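Local coordinates for protein deferrochelatase (PDB 5DE0) that binds heme b and probably acts as a dye-decolorizing (DyP-type) peroxidase, at residues Pro52-Thr57 with His107-Tyr112. Residues are numbered along the deposited sequence; the frame is centred on the assembly and turned at random.
Sequences PGAELT and HDLLFY
Ala54 meets Leu109 where a helix-to-strand loop packs on a helix of the N-terminal ferredoxin-like domain of this DyP-type peroxidase. The loop follows helix 40-50 and leads into strand 57-62, an outer strand, within this chain, of the domain's four-stranded antiparallel sheet. Ala54 points its methyl at helix 108-117. Its CB lies 3.6 Å from Leu109 CD1, one branch of the leucine. Leu109 CG lies beside its backbone N (chi1 -69°), and the side chain extends from there to bring CD1 to the alanine methyl. A backbone hydrogen bond joins Ala54 to Thr105, just before the helix, and Thr105 OG1 also bonds to Ala54 O. Two residues on, Leu56 also points toward the helix. Its CG is anti to the backbone N (chi1 178°), and the side chain reaches into the buried layer between helices and sheet. Val44 and Ile47 of helix 40-50 and Ala104 of strand 98-104 also touch it. Leu109 shares Ile47 and packs on Leu137 of the second subunit, so the loop contact backs onto the dimer interface. Leu110 lies over the sheet, against Phe18, Leu20 and Cys102. The Leu56 and Leu110 side chains pass each other in opposite directions, with Leu56 CD1 3.8 Å from Leu110 CD2.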
# COMPACT_ATOMS: atom_id res chain seq x y z
N PRO B 52 -10.82 3.75 -19.01
CA PRO B 52 -9.82 4.27 -19.94
C PRO B 52 -8.61 4.86 -19.22
O PRO B 52 -8.77 5.54 -18.20
CB PRO B 52 -10.57 5.35 -20.71
CG PRO B 52 -12.02 4.95 -20.61
CD PRO B 52 -12.16 4.33 -19.25
N GLY B 53 -7.41 4.59 -19.73
CA GLY B 53 -6.20 5.12 -19.14
C GLY B 53 -5.60 4.24 -18.06
O GLY B 53 -4.46 4.44 -17.64
N ALA B 54 -6.37 3.25 -17.62
CA ALA B 54 -5.92 2.34 -16.56
C ALA B 54 -4.71 1.54 -16.99
O ALA B 54 -3.77 1.34 -16.21
CB ALA B 54 -7.05 1.42 -16.15
N GLU B 55 -4.73 1.07 -18.24
CA GLU B 55 -3.66 0.26 -18.81
C GLU B 55 -3.33 -0.93 -17.91
O GLU B 55 -2.17 -1.29 -17.73
CB GLU B 55 -2.41 1.11 -19.05
CG GLU B 55 -2.63 2.24 -20.06
CD GLU B 55 -1.38 3.03 -20.36
OE1 GLU B 55 -0.32 2.72 -19.76
OE2 GLU B 55 -1.44 3.96 -21.18
N LEU B 56 -4.37 -1.53 -17.35
CA LEU B 56 -4.22 -2.69 -16.47
C LEU B 56 -3.72 -3.90 -17.25
O LEU B 56 -4.27 -4.23 -18.31
CB LEU B 56 -5.54 -3.01 -15.77
CG LEU B 56 -5.54 -4.24 -14.86
CD1 LEU B 56 -4.66 -4.02 -13.64
CD2 LEU B 56 -6.96 -4.60 -14.45
N THR B 57 -2.68 -4.54 -16.74
CA THR B 57 -2.10 -5.71 -17.38
C THR B 57 -2.01 -6.86 -16.38
O THR B 57 -2.15 -6.66 -15.18
CB THR B 57 -0.71 -5.42 -17.94
OG1 THR B 57 0.17 -5.06 -16.87
CG2 THR B 57 -0.76 -4.29 -18.95
N HIS B 107 -3.62 2.44 -8.61
CA HIS B 107 -3.40 1.43 -7.58
C HIS B 107 -4.66 0.63 -7.24
O HIS B 107 -4.59 -0.58 -7.03
CB HIS B 107 -2.86 2.10 -6.31
CG HIS B 107 -2.80 1.19 -5.12
ND1 HIS B 107 -1.69 0.41 -4.83
CD2 HIS B 107 -3.70 0.94 -4.14
CE1 HIS B 107 -1.92 -0.28 -3.73
NE2 HIS B 107 -3.13 0.03 -3.29
N ASP B 108 -5.80 1.31 -7.20
CA ASP B 108 -7.04 0.70 -6.72
C ASP B 108 -7.49 -0.51 -7.53
O ASP B 108 -7.96 -1.50 -6.97
CB ASP B 108 -8.17 1.75 -6.68
CG ASP B 108 -8.49 2.31 -8.06
OD1 ASP B 108 -7.56 2.45 -8.89
OD2 ASP B 108 -9.67 2.62 -8.30
N LEU B 109 -7.32 -0.45 -8.85
CA LEU B 109 -7.75 -1.54 -9.72
C LEU B 109 -6.93 -2.81 -9.51
O LEU B 109 -7.37 -3.91 -9.86
CB LEU B 109 -7.68 -1.11 -11.19
CG LEU B 109 -8.70 -0.06 -11.62
CD1 LEU B 109 -8.52 0.28 -13.09
CD2 LEU B 109 -10.12 -0.54 -11.36
N LEU B 110 -5.74 -2.66 -8.94
CA LEU B 110 -4.90 -3.80 -8.61
C LEU B 110 -5.52 -4.60 -7.47
O LEU B 110 -5.62 -5.82 -7.54
CB LEU B 110 -3.48 -3.35 -8.23
CG LEU B 110 -2.70 -2.55 -9.26
CD1 LEU B 110 -1.37 -2.11 -8.68
CD2 LEU B 110 -2.50 -3.35 -10.54
N PHE B 111 -5.93 -3.89 -6.43
CA PHE B 111 -6.63 -4.51 -5.31
C PHE B 111 -7.92 -5.15 -5.78
O PHE B 111 -8.26 -6.27 -5.37
CB PHE B 111 -6.91 -3.47 -4.21
CG PHE B 111 -7.61 -4.04 -3.01
CD1 PHE B 111 -9.00 -4.14 -2.97
CD2 PHE B 111 -6.89 -4.47 -1.91
CE1 PHE B 111 -9.64 -4.66 -1.86
CE2 PHE B 111 -7.52 -4.99 -0.80
CZ PHE B 111 -8.90 -5.09 -0.78
N TYR B 112 -8.65 -4.45 -6.64
CA TYR B 112 -9.93 -4.95 -7.15
C TYR B 112 -9.75 -6.22 -7.98
O TYR B 112 -10.55 -7.15 -7.88
CB TYR B 112 -10.65 -3.88 -7.98
CG TYR B 112 -11.90 -4.40 -8.67
CD1 TYR B 112 -13.10 -4.51 -7.98
CD2 TYR B 112 -11.88 -4.77 -10.01
CE1 TYR B 112 -14.24 -4.98 -8.60
CE2 TYR B 112 -13.01 -5.24 -10.64
CZ TYR B 112 -14.19 -5.34 -9.93
OH TYR B 112 -15.32 -5.81 -10.56